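Local coordinates for protein coenzyme A transferase (Yersinia pestis, PDB 3QLI) that probably transfers coenzyme A between acyl-CoA thioesters and carboxylic acids such as acetate, and binds coenzyme A at its active site, at residues 44-49 with 163-168; 185-190 with 312-317; 262-267 with 292-297; 331-336 with 377-382. All coordinates share one frame; numbering follows the deposited sequence.

From the N terminus, the chain first closes a loop of about 110 residues at contact 1, where the segment following strand 41-44 meets the start of helix 166-172; both segments belong to the N-terminal half. Contact 2 then joins that half to the C-terminal one, pairing 185-190 with 312-317. The long excursion between these segments contains contact 3 (262-267 with 292-297) entirely. Contacts 1, 2 and 3 touch one another, largely through Asn-163 and Thr-294, and so form one continuous cluster, in which contact 2 bridges the two halves. Contact 4 follows in series, binding neighbouring strands of the C-terminal sheet; its nearest atoms lie about 6 Å from contact 3.

Contact 1 of 4, residues 44-49 with 163-168; sequences MGMFAA and NDYSSR
Tyr-165 carries its CG between the backbone N and the carbonyl carbon (chi1 57°), which sends the ring past Met-46 and delivers the phenol to the backbone of Met-44. Met-46 meets it with a chain that is straight as far as SD; CG and SD do the touching, and the bend at chi3 (68°) turns CE aside. The phenol oxygen OH of Tyr-165 donates to O of Met-44 at 2.8 Å, and the carbonyl oxygen sits at the ring edge, close to its plane. From an oblique direction CG of Met-46 comes within 3.6 Å of CE2 of Tyr-165, while SD of Met-46 lies 4.9 Å from the centroid of the same ring, a Met-aromatic contact that is neither squarely over the face nor at the edge. The sulfur also passes Asp-164, with SD of Met-46 at 3.5 Å from CB of Asp-164. The contact lies in a Rossmann-like domain, where the loop leaving strand 41-44 of the parallel sheet meets the start of helix 166-172. Asp-164 caps the helix start, its OD2 accepting from both OG of Ser-166 (2.6 Å) and N of Ser-166 (2.8 Å), and the same OD2 rests over the centre of the Tyr-165 ring. Its other oxygen, OD1, receives a water that in turn accepts from N of Met-46 at 2.7 Å, joining cap and loop. Met-46 also packs against Phe-295 and against Glu-76, a residue that binds coenzyme A.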
loop_
_atom_site.group_PDB
_atom_site.type_symbol
_atom_site.label_atom_id
_atom_site.label_comp_id
_atom_site.label_asym_id
_atom_site.label_seq_id
_atom_site.Cartn_x
_atom_site.Cartn_y
_atom_site.Cartn_z
ATOM N N MET A 44 23.750 10.087 3.020
ATOM C CA MET A 44 24.432 10.500 1.807
ATOM C C MET A 44 23.488 10.308 0.631
ATOM O O MET A 44 22.437 9.691 0.771
ATOM C CB MET A 44 25.681 9.652 1.589
ATOM C CG MET A 44 25.383 8.152 1.588
ATOM S SD MET A 44 26.889 7.164 1.414
ATOM C CE MET A 44 26.252 5.509 1.706
ATOM N N GLY A 45 23.880 10.837 -0.523
ATOM C CA GLY A 45 23.092 10.696 -1.726
ATOM C C GLY A 45 23.032 9.262 -2.205
ATOM O O GLY A 45 23.748 8.385 -1.711
ATOM N N MET A 46 22.186 9.011 -3.199
ATOM C CA MET A 46 22.012 7.668 -3.749
ATOM C C MET A 46 22.900 7.350 -4.951
ATOM O O MET A 46 23.057 8.177 -5.844
ATOM C CB MET A 46 20.557 7.458 -4.182
ATOM C CG MET A 46 19.513 7.690 -3.110
ATOM S SD MET A 46 17.843 7.560 -3.783
ATOM C CE MET A 46 17.764 5.816 -4.169
ATOM N N PHE A 47 23.481 6.153 -4.968
ATOM C CA PHE A 47 24.277 5.712 -6.115
ATOM C C PHE A 47 25.449 6.616 -6.491
ATOM O O PHE A 47 26.377 6.818 -5.714
ATOM C CB PHE A 47 23.395 5.428 -7.335
ATOM C CG PHE A 47 24.018 4.475 -8.316
ATOM C CD1 PHE A 47 24.380 3.197 -7.925
ATOM C CD2 PHE A 47 24.255 4.860 -9.623
ATOM C CE1 PHE A 47 24.962 2.320 -8.821
ATOM C CE2 PHE A 47 24.834 3.988 -10.524
ATOM C CZ PHE A 47 25.188 2.716 -10.122
ATOM N N ALA A 48 25.380 7.147 -7.708
ATOM C CA ALA A 48 26.414 8.009 -8.268
ATOM C C ALA A 48 26.584 9.240 -7.391
ATOM O O ALA A 48 27.628 9.887 -7.407
ATOM C CB ALA A 48 26.056 8.410 -9.689
ATOM N N ALA A 49 25.532 9.567 -6.650
ATOM C CA ALA A 49 25.523 10.686 -5.712
ATOM C C ALA A 49 26.503 10.503 -4.540
ATOM O O ALA A 49 26.955 11.485 -3.957
ATOM C CB ALA A 49 24.115 10.947 -5.202
ATOM N N ASN A 163 17.847 13.619 -6.437
ATOM C CA ASN A 163 16.874 14.494 -5.812
ATOM C C ASN A 163 16.397 13.630 -4.659
ATOM O O ASN A 163 16.857 13.784 -3.529
ATOM C CB ASN A 163 15.733 14.863 -6.754
ATOM C CG ASN A 163 14.943 16.064 -6.262
ATOM O OD1 ASN A 163 14.440 16.067 -5.142
ATOM N ND2 ASN A 163 14.835 17.090 -7.098
ATOM N N ASP A 164 15.469 12.721 -4.942
ATOM C CA ASP A 164 15.036 11.750 -3.947
ATOM C C ASP A 164 14.753 12.413 -2.607
ATOM O O ASP A 164 13.984 13.367 -2.518
ATOM C CB ASP A 164 16.053 10.609 -3.806
ATOM C CG ASP A 164 17.487 11.101 -3.717
ATOM O OD1 ASP A 164 18.103 11.355 -4.771
ATOM O OD2 ASP A 164 17.999 11.221 -2.588
ATOM N N TYR A 165 15.380 11.869 -1.568
ATOM C CA TYR A 165 15.284 12.407 -0.219
ATOM C C TYR A 165 16.435 13.383 0.013
ATOM O O TYR A 165 16.471 14.090 1.016
ATOM C CB TYR A 165 15.373 11.280 0.807
ATOM C CG TYR A 165 16.639 10.455 0.696
ATOM C CD1 TYR A 165 17.826 10.885 1.273
ATOM C CD2 TYR A 165 16.645 9.248 0.011
ATOM C CE1 TYR A 165 18.984 10.135 1.172
ATOM C CE2 TYR A 165 17.796 8.492 -0.097
ATOM C CZ TYR A 165 18.963 8.938 0.485
ATOM O OH TYR A 165 20.109 8.185 0.379
ATOM N N SER A 166 17.371 13.414 -0.931
ATOM C CA SER A 166 18.554 14.262 -0.823
ATOM C C SER A 166 18.241 15.753 -0.766
ATOM O O SER A 166 18.851 16.489 0.003
ATOM C CB SER A 166 19.523 13.976 -1.975
ATOM O OG SER A 166 20.086 12.682 -1.861
ATOM N N SER A 167 17.292 16.199 -1.577
ATOM C CA SER A 167 16.936 17.622 -1.586
ATOM C C SER A 167 16.346 18.105 -0.257
ATOM O O SER A 167 16.488 19.277 0.109
ATOM C CB SER A 167 15.991 17.950 -2.755
ATOM O OG SER A 167 14.773 17.233 -2.638
ATOM N N ARG A 168 15.679 17.212 0.464
ATOM C CA ARG A 168 15.201 17.538 1.811
ATOM C C ARG A 168 16.318 17.473 2.862
ATOM O O ARG A 168 16.476 18.382 3.689
ATOM C CB ARG A 168 14.076 16.577 2.222
ATOM C CG ARG A 168 13.686 16.640 3.707
ATOM C CD ARG A 168 13.033 17.964 4.061
ATOM N NE ARG A 168 12.660 18.046 5.480
ATOM C CZ ARG A 168 11.540 17.549 5.999
ATOM N NH1 ARG A 168 10.666 16.908 5.229
ATOM N NH2 ARG A 168 11.301 17.679 7.301
HETATM O O HOH W 1 21.100 11.163 -4.513
#

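Contact 2 of 4, residues 185-190 with 312-317; sequences PRVQGE and IFSRPV
Glu-190 and Arg-315 form a side-on salt bridge in which two nitrogens converge on a single oxygen: NH2 of Arg-315 lies 2.9 Å and NE of Arg-315 3.0 Å from OE1 of Glu-190. Next to it the backbones are joined by one isolated beta bridge, Gly-189 with Ser-314, which stitches a loop of the N-terminal half to short strand 312-314. OE1 lies in the guanidinium plane, but the carboxylate is turned 65° against that plane, and both nitrogens reach OE1 from the same face of the carboxylate. The remaining guanidinium nitrogen, NH1, has Asp-287 as a salt-bridge partner, so the arginine is held between two acids. The bridge itself consists of N of Ser-314 donating to O of Gln-188 (3.0 Å) and N of Glu-190 donating to O of Ser-314 (2.8 Å). Ser-314 OG faces a different partner, Asn-163. A water extends the pairing by one residue, linking N of Gln-188 to O of Ile-312. Outward from these bonds, Phe-313, whose CG is anti to the backbone N (chi1 -166°), turns one ring face to the glycine backbone: CA of Gly-189 stands 3.5 Å from the ring centroid, a CH-pi contact over the face and offset toward the rim. Pro-316, the N-cap residue of helix 317-320, flanks the salt bridge, its CD 3.3 Å from OE1 of Glu-190.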
loop_
_atom_site.group_PDB
_atom_site.type_symbol
_atom_site.label_atom_id
_atom_site.label_comp_id
_atom_site.label_asym_id
_atom_site.label_seq_id
_atom_site.Cartn_x
_atom_site.Cartn_y
_atom_site.Cartn_z
ATOM N N PRO A 185 26.283 16.376 -13.665
ATOM C CA PRO A 185 25.501 17.332 -14.462
ATOM C C PRO A 185 24.739 18.353 -13.610
ATOM O O PRO A 185 24.315 18.050 -12.487
ATOM C CB PRO A 185 24.514 16.433 -15.217
ATOM C CG PRO A 185 24.416 15.177 -14.361
ATOM C CD PRO A 185 25.824 14.989 -13.852
ATOM N N ARG A 186 24.581 19.555 -14.157
ATOM C CA ARG A 186 23.764 20.593 -13.551
ATOM C C ARG A 186 22.323 20.354 -13.967
ATOM O O ARG A 186 21.917 20.693 -15.082
ATOM C CB ARG A 186 24.234 21.975 -14.013
ATOM C CG ARG A 186 23.509 23.131 -13.351
ATOM C CD ARG A 186 24.069 24.476 -13.803
ATOM N NE ARG A 186 25.308 24.849 -13.123
ATOM C CZ ARG A 186 26.526 24.435 -13.469
ATOM N NH1 ARG A 186 26.688 23.603 -14.494
ATOM N NH2 ARG A 186 27.591 24.854 -12.784
ATOM N N VAL A 187 21.555 19.754 -13.069
ATOM C CA VAL A 187 20.193 19.337 -13.382
ATOM C C VAL A 187 19.172 20.292 -12.789
ATOM O O VAL A 187 19.313 20.705 -11.644
ATOM C CB VAL A 187 19.950 17.911 -12.860
ATOM C CG1 VAL A 187 18.476 17.541 -12.963
ATOM C CG2 VAL A 187 20.829 16.923 -13.639
ATOM N N GLN A 188 18.157 20.657 -13.571
ATOM C CA GLN A 188 17.080 21.504 -13.065
ATOM C C GLN A 188 16.052 20.646 -12.343
ATOM O O GLN A 188 15.762 19.514 -12.756
ATOM C CB GLN A 188 16.397 22.264 -14.212
ATOM C CG GLN A 188 17.330 23.251 -14.922
ATOM C CD GLN A 188 16.740 23.823 -16.207
ATOM O OE1 GLN A 188 15.543 23.687 -16.474
ATOM N NE2 GLN A 188 17.591 24.459 -17.013
ATOM N N GLY A 189 15.486 21.183 -11.275
ATOM C CA GLY A 189 14.474 20.440 -10.551
ATOM C C GLY A 189 13.989 21.146 -9.311
ATOM O O GLY A 189 14.505 22.200 -8.936
ATOM N N GLU A 190 12.992 20.554 -8.666
ATOM C CA GLU A 190 12.445 21.134 -7.452
ATOM C C GLU A 190 13.421 20.909 -6.318
ATOM O O GLU A 190 13.692 19.754 -5.955
ATOM C CB GLU A 190 11.100 20.507 -7.098
ATOM C CG GLU A 190 10.589 20.975 -5.738
ATOM C CD GLU A 190 9.264 20.358 -5.343
ATOM O OE1 GLU A 190 8.815 19.382 -5.994
ATOM O OE2 GLU A 190 8.668 20.860 -4.369
ATOM N N ILE A 312 14.070 18.302 -18.721
ATOM C CA ILE A 312 14.191 17.246 -17.719
ATOM C C ILE A 312 14.156 17.943 -16.366
ATOM O O ILE A 312 14.832 18.958 -16.165
ATOM C CB ILE A 312 15.487 16.403 -17.916
ATOM C CG1 ILE A 312 15.449 15.681 -19.265
ATOM C CG2 ILE A 312 15.665 15.362 -16.799
ATOM C CD1 ILE A 312 16.755 14.990 -19.648
ATOM N N PHE A 313 13.344 17.431 -15.445
ATOM C CA PHE A 313 13.111 18.153 -14.195
ATOM C C PHE A 313 13.018 17.183 -13.031
ATOM O O PHE A 313 12.019 16.489 -12.896
ATOM C CB PHE A 313 11.814 18.969 -14.319
ATOM C CG PHE A 313 11.635 20.014 -13.249
ATOM C CD1 PHE A 313 12.346 21.204 -13.299
ATOM C CD2 PHE A 313 10.720 19.833 -12.229
ATOM C CE1 PHE A 313 12.172 22.176 -12.327
ATOM C CE2 PHE A 313 10.534 20.799 -11.261
ATOM C CZ PHE A 313 11.266 21.972 -11.303
ATOM N N SER A 314 14.048 17.125 -12.187
ATOM C CA SER A 314 13.989 16.218 -11.048
ATOM C C SER A 314 13.052 16.761 -9.970
ATOM O O SER A 314 12.924 17.978 -9.774
ATOM C CB SER A 314 15.379 15.961 -10.465
ATOM O OG SER A 314 15.870 17.125 -9.841
ATOM N N ARG A 315 12.385 15.846 -9.277
ATOM C CA ARG A 315 11.553 16.227 -8.141
ATOM C C ARG A 315 11.747 15.246 -6.986
ATOM O O ARG A 315 12.195 14.115 -7.192
ATOM C CB ARG A 315 10.085 16.345 -8.576
ATOM C CG ARG A 315 9.905 17.388 -9.691
ATOM C CD ARG A 315 8.454 17.836 -9.874
ATOM N NE ARG A 315 7.932 18.499 -8.688
ATOM C CZ ARG A 315 6.799 19.198 -8.650
ATOM N NH1 ARG A 315 6.067 19.338 -9.749
ATOM N NH2 ARG A 315 6.404 19.771 -7.509
ATOM N N PRO A 316 11.443 15.682 -5.757
ATOM C CA PRO A 316 11.690 14.828 -4.586
ATOM C C PRO A 316 10.816 13.587 -4.563
ATOM O O PRO A 316 9.738 13.583 -5.159
ATOM C CB PRO A 316 11.336 15.736 -3.394
ATOM C CG PRO A 316 10.561 16.886 -3.976
ATOM C CD PRO A 316 11.068 17.052 -5.377
ATOM N N VAL A 317 11.266 12.557 -3.853
ATOM C CA VAL A 317 10.610 11.252 -3.938
ATOM C C VAL A 317 9.208 11.260 -3.331
ATOM O O VAL A 317 8.342 10.503 -3.760
ATOM C CB VAL A 317 11.484 10.132 -3.324
ATOM C CG1 VAL A 317 11.714 10.390 -1.816
ATOM C CG2 VAL A 317 10.868 8.759 -3.594
HETATM O O HOH W 2 17.901 19.504 -16.135
#

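Contact 3 of 4, residues 262-267 with 292-297; sequences HTEVLN and VFTFAM
Leu-266 lays CD2 over one face of the Phe-293 ring, 4.1 Å from its centroid and somewhat toward the rim, while its CB presses on CG of the same ring. On the opposite side of this parallel strand pair, CG2 of Val-265 covers a face of Phe-295 and also touches CE of Met-297 (3.8 Å), the two side chains crossing at about a right angle. The backbone ladder has an irregularity at Glu-264, whose O accepts from two successive amides, N of Thr-294 (2.9 Å) and N of Phe-295 (3.2 Å). Regular pairing resumes where N of Leu-266 donates to O of Phe-295. Two bonds thus hold the carbonyl of Glu-264, the residue that binds coenzyme A covalently. Its side chain, extended with CG anti to the backbone N (chi1 -178°), runs beside Phe-295, so that OE2 of Glu-264 meets the ring edge at CE2 of Phe-295 (3.6 Å); OE1 is hydrogen-bonded to Asn-321. Helix 317-320 covers Val-292 and Thr-294, strand 312-314 backs Leu-266 and Phe-293, and strand 237-240, next to the outermost strand 260-261 in the C-terminal sheet, flanks Thr-263.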
loop_
_atom_site.group_PDB
_atom_site.type_symbol
_atom_site.label_atom_id
_atom_site.label_comp_id
_atom_site.label_asym_id
_atom_site.label_seq_id
_atom_site.Cartn_x
_atom_site.Cartn_y
_atom_site.Cartn_z
ATOM N N HIS A 262 7.207 10.117 -16.162
ATOM C CA HIS A 262 7.147 10.387 -14.726
ATOM C C HIS A 262 7.578 9.098 -14.055
ATOM O O HIS A 262 6.777 8.162 -13.876
ATOM C CB HIS A 262 5.728 10.776 -14.293
ATOM C CG HIS A 262 5.596 11.037 -12.821
ATOM N ND1 HIS A 262 5.405 12.299 -12.297
ATOM C CD2 HIS A 262 5.636 10.193 -11.761
ATOM C CE1 HIS A 262 5.323 12.219 -10.980
ATOM N NE2 HIS A 262 5.449 10.949 -10.629
ATOM N N THR A 263 8.857 9.044 -13.705
ATOM C CA THR A 263 9.490 7.794 -13.346
ATOM C C THR A 263 10.234 7.991 -12.033
ATOM O O THR A 263 10.579 9.120 -11.677
ATOM C CB THR A 263 10.453 7.373 -14.469
ATOM O OG1 THR A 263 10.939 6.046 -14.221
ATOM C CG2 THR A 263 11.625 8.375 -14.595
ATOM N N GLU A 264 10.455 6.909 -11.293
ATOM C CA GLU A 264 11.294 7.017 -10.100
ATOM C C GLU A 264 12.748 7.162 -10.529
ATOM O O GLU A 264 13.383 8.177 -10.254
ATOM C CB GLU A 264 11.124 5.805 -9.193
ATOM C CG GLU A 264 11.944 5.890 -7.890
ATOM C CD GLU A 264 12.017 4.541 -7.188
ATOM O OE1 GLU A 264 10.953 4.004 -6.821
ATOM O OE2 GLU A 264 13.138 4.020 -7.024
ATOM N N VAL A 265 13.272 6.149 -11.212
ATOM C CA VAL A 265 14.632 6.228 -11.737
ATOM C C VAL A 265 14.640 6.585 -13.231
ATOM O O VAL A 265 13.894 6.004 -14.038
ATOM C CB VAL A 265 15.429 4.907 -11.518
ATOM C CG1 VAL A 265 14.833 3.795 -12.328
ATOM C CG2 VAL A 265 16.902 5.083 -11.912
ATOM N N LEU A 266 15.486 7.542 -13.593
ATOM C CA LEU A 266 15.700 7.876 -15.003
ATOM C C LEU A 266 16.855 7.022 -15.527
ATOM O O LEU A 266 17.944 7.014 -14.938
ATOM C CB LEU A 266 16.024 9.353 -15.183
ATOM C CG LEU A 266 16.151 9.892 -16.617
ATOM C CD1 LEU A 266 14.808 9.806 -17.351
ATOM C CD2 LEU A 266 16.640 11.349 -16.598
ATOM N N ASN A 267 16.595 6.288 -16.608
ATOM C CA ASN A 267 17.551 5.324 -17.163
ATOM C C ASN A 267 17.923 5.667 -18.608
ATOM O O ASN A 267 17.265 6.495 -19.247
ATOM C CB ASN A 267 16.986 3.897 -17.092
ATOM C CG ASN A 267 15.765 3.706 -17.981
ATOM O OD1 ASN A 267 15.335 4.627 -18.670
ATOM N ND2 ASN A 267 15.210 2.496 -17.981
ATOM N N VAL A 292 9.908 13.994 -15.611
ATOM C CA VAL A 292 10.112 14.027 -14.155
ATOM C C VAL A 292 10.713 12.717 -13.662
ATOM O O VAL A 292 10.296 11.631 -14.106
ATOM C CB VAL A 292 8.773 14.308 -13.424
ATOM C CG1 VAL A 292 8.891 14.047 -11.933
ATOM C CG2 VAL A 292 8.324 15.750 -13.687
ATOM N N PHE A 293 11.701 12.823 -12.761
ATOM C CA PHE A 293 12.353 11.660 -12.155
ATOM C C PHE A 293 12.849 12.052 -10.760
ATOM O O PHE A 293 12.936 13.239 -10.447
ATOM C CB PHE A 293 13.536 11.175 -13.008
ATOM C CG PHE A 293 14.734 12.107 -12.981
ATOM C CD1 PHE A 293 15.853 11.803 -12.218
ATOM C CD2 PHE A 293 14.721 13.302 -13.708
ATOM C CE1 PHE A 293 16.954 12.655 -12.179
ATOM C CE2 PHE A 293 15.817 14.168 -13.681
ATOM C CZ PHE A 293 16.936 13.846 -12.917
ATOM N N THR A 294 13.162 11.070 -9.919
ATOM C CA THR A 294 13.663 11.395 -8.581
ATOM C C THR A 294 15.150 11.066 -8.369
ATOM O O THR A 294 15.815 11.725 -7.577
ATOM C CB THR A 294 12.779 10.811 -7.450
ATOM O OG1 THR A 294 12.896 11.640 -6.288
ATOM C CG2 THR A 294 13.159 9.368 -7.100
ATOM N N PHE A 295 15.669 10.067 -9.075
ATOM C CA PHE A 295 17.122 9.906 -9.192
ATOM C C PHE A 295 17.467 9.195 -10.511
ATOM O O PHE A 295 16.601 8.560 -11.135
ATOM C CB PHE A 295 17.736 9.240 -7.937
ATOM C CG PHE A 295 17.581 7.736 -7.884
ATOM C CD1 PHE A 295 18.654 6.908 -8.196
ATOM C CD2 PHE A 295 16.376 7.153 -7.511
ATOM C CE1 PHE A 295 18.532 5.525 -8.148
ATOM C CE2 PHE A 295 16.243 5.768 -7.451
ATOM C CZ PHE A 295 17.321 4.953 -7.766
ATOM N N ALA A 296 18.717 9.336 -10.952
ATOM C CA ALA A 296 19.129 8.818 -12.257
ATOM C C ALA A 296 20.301 7.857 -12.130
ATOM O O ALA A 296 21.209 8.086 -11.340
ATOM C CB ALA A 296 19.510 9.961 -13.168
ATOM N N MET A 297 20.284 6.799 -12.939
ATOM C CA MET A 297 21.391 5.840 -13.002
ATOM C C MET A 297 21.608 5.504 -14.460
ATOM O O MET A 297 20.654 5.400 -15.202
ATOM C CB MET A 297 21.042 4.551 -12.241
ATOM C CG MET A 297 20.866 4.744 -10.723
ATOM S SD MET A 297 20.786 3.174 -9.823
ATOM C CE MET A 297 19.184 2.563 -10.265
#

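Contact 4 of 4, residues 331-336 with 377-382; sequences NVVSIN and RSIIAT
Ile-379 begins beside the backbone of strand 332-337 and ends among its apolar side chains. The setting is the central part of a Rossmann-like sheet: the two strands are neighbours and parallel, 13° apart, and helix 363-372 lies between them in the sequence, making a beta-alpha-beta crossover. The CB of Ile-379 lies 3.5 Å from O of Ser-334, the carbonyl that accepts the hydrogen bond from the isoleucine's own N. CG1, anti to the carbonyl carbon (chi1 -64°), is still alongside at 4.1 Å from O of Ser-334. CD1 then turns to the valine, reaching CG1 of Val-333 at 3.9 Å, and has CG1 of Ile-335 more loosely at 4.3 Å. Five backbone hydrogen bonds join the strands, running from Val-332 O with Arg-377 N to Asn-336 O with Ala-381 N. The face bearing Val-333, Ile-335 and Ile-379 is covered by helix 220-230, whose Ile-228 packs on both isoleucines.

The other face carries Ser-334, Asn-336 and Ser-378 together with Ile-380; its three polar side chains lie against helix 363-372. Ser-334 OG and Asn-336 OD1 both bond to Gln-239 of strand 237-240, and the side chain of Asn-336 also touches Gln-363, a coenzyme A-binding residue. Among these polar groups one water has four partners: it donates to OG of Ser-334 at 2.7 Å, accepts from ND2 of Asn-336 at 3.0 Å, sits 2.8 Å from OG of Ser-378, and donates to O of Ile-379 at 2.9 Å.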
loop_
_atom_site.group_PDB
_atom_site.type_symbol
_atom_site.label_atom_id
_atom_site.label_comp_id
_atom_site.label_asym_id
_atom_site.label_seq_id
_atom_site.Cartn_x
_atom_site.Cartn_y
_atom_site.Cartn_z
ATOM N N ASN A 331 -3.122 7.694 -18.668
ATOM C CA ASN A 331 -2.420 6.694 -19.457
ATOM C C ASN A 331 -1.031 6.396 -18.915
ATOM O O ASN A 331 -0.106 6.145 -19.675
ATOM C CB ASN A 331 -2.335 7.132 -20.930
ATOM C CG ASN A 331 -3.714 7.329 -21.560
ATOM O OD1 ASN A 331 -4.555 6.431 -21.539
ATOM N ND2 ASN A 331 -3.951 8.512 -22.101
ATOM N N VAL A 332 -0.886 6.422 -17.596
ATOM C CA VAL A 332 0.362 5.982 -16.995
ATOM C C VAL A 332 0.618 4.533 -17.378
ATOM O O VAL A 332 -0.299 3.700 -17.365
ATOM C CB VAL A 332 0.323 6.102 -15.458
ATOM C CG1 VAL A 332 1.551 5.429 -14.832
ATOM C CG2 VAL A 332 0.244 7.576 -15.051
ATOM N N VAL A 333 1.854 4.233 -17.764
ATOM C CA VAL A 333 2.263 2.841 -17.875
ATOM C C VAL A 333 3.482 2.645 -16.996
ATOM O O VAL A 333 4.515 3.267 -17.221
ATOM C CB VAL A 333 2.593 2.417 -19.308
ATOM C CG1 VAL A 333 3.057 0.967 -19.314
ATOM C CG2 VAL A 333 1.360 2.594 -20.217
ATOM N N SER A 334 3.323 1.809 -15.970
ATOM C CA SER A 334 4.405 1.457 -15.061
ATOM C C SER A 334 4.952 0.097 -15.460
ATOM O O SER A 334 4.202 -0.875 -15.536
ATOM C CB SER A 334 3.886 1.387 -13.628
ATOM O OG SER A 334 4.817 0.702 -12.796
ATOM N N ILE A 335 6.254 0.034 -15.726
ATOM C CA ILE A 335 6.891 -1.216 -16.116
ATOM C C ILE A 335 7.977 -1.574 -15.117
ATOM O O ILE A 335 9.019 -0.922 -15.054
ATOM C CB ILE A 335 7.497 -1.108 -17.530
ATOM C CG1 ILE A 335 6.401 -0.783 -18.552
ATOM C CG2 ILE A 335 8.247 -2.401 -17.904
ATOM C CD1 ILE A 335 6.912 -0.113 -19.835
ATOM N N ASN A 336 7.705 -2.597 -14.316
ATOM C CA ASN A 336 8.621 -3.061 -13.281
ATOM C C ASN A 336 8.964 -4.528 -13.485
ATOM O O ASN A 336 8.197 -5.265 -14.081
ATOM C CB ASN A 336 7.989 -2.887 -11.911
ATOM C CG ASN A 336 7.910 -1.440 -11.495
ATOM O OD1 ASN A 336 8.915 -0.737 -11.506
ATOM N ND2 ASN A 336 6.716 -0.984 -11.141
ATOM N N ARG A 377 -1.971 1.525 -16.727
ATOM C CA ARG A 377 -1.672 0.104 -16.577
ATOM C C ARG A 377 -0.380 -0.093 -15.797
ATOM O O ARG A 377 0.637 0.543 -16.098
ATOM C CB ARG A 377 -1.505 -0.577 -17.947
ATOM C CG ARG A 377 -2.747 -0.577 -18.821
ATOM C CD ARG A 377 -2.530 -1.372 -20.118
ATOM N NE ARG A 377 -3.764 -1.396 -20.907
ATOM C CZ ARG A 377 -3.849 -1.101 -22.201
ATOM N NH1 ARG A 377 -2.762 -0.774 -22.894
ATOM N NH2 ARG A 377 -5.031 -1.140 -22.806
ATOM N N SER A 378 -0.419 -0.981 -14.807
ATOM C CA SER A 378 0.803 -1.420 -14.134
ATOM C C SER A 378 1.197 -2.801 -14.664
ATOM O O SER A 378 0.378 -3.718 -14.695
ATOM C CB SER A 378 0.596 -1.510 -12.618
ATOM O OG SER A 378 1.556 -2.387 -12.044
ATOM N N ILE A 379 2.446 -2.930 -15.097
ATOM C CA ILE A 379 2.963 -4.176 -15.643
ATOM C C ILE A 379 4.124 -4.654 -14.774
ATOM O O ILE A 379 5.030 -3.881 -14.439
ATOM C CB ILE A 379 3.482 -3.983 -17.087
ATOM C CG1 ILE A 379 2.319 -3.596 -18.009
ATOM C CG2 ILE A 379 4.184 -5.255 -17.576
ATOM C CD1 ILE A 379 2.744 -2.909 -19.302
ATOM N N ILE A 380 4.087 -5.922 -14.393
ATOM C CA ILE A 380 5.224 -6.527 -13.706
ATOM C C ILE A 380 5.625 -7.720 -14.564
ATOM O O ILE A 380 4.796 -8.564 -14.883
ATOM C CB ILE A 380 4.863 -6.970 -12.290
ATOM C CG1 ILE A 380 4.613 -5.731 -11.405
ATOM C CG2 ILE A 380 5.974 -7.848 -11.723
ATOM C CD1 ILE A 380 4.061 -6.056 -10.002
ATOM N N ALA A 381 6.890 -7.765 -14.966
ATOM C CA ALA A 381 7.322 -8.736 -15.966
ATOM C C ALA A 381 8.480 -9.570 -15.457
ATOM O O ALA A 381 9.323 -9.079 -14.699
ATOM C CB ALA A 381 7.730 -8.015 -17.249
ATOM N N THR A 382 8.535 -10.828 -15.885
ATOM C CA THR A 382 9.706 -11.662 -15.621
ATOM C C THR A 382 9.790 -12.753 -16.680
ATOM O O THR A 382 8.758 -13.208 -17.177
ATOM C CB THR A 382 9.628 -12.353 -14.241
ATOM O OG1 THR A 382 10.744 -13.243 -14.077
ATOM C CG2 THR A 382 8.341 -13.159 -14.121
HETATM O O HOH W 3 4.251 -1.885 -12.506
#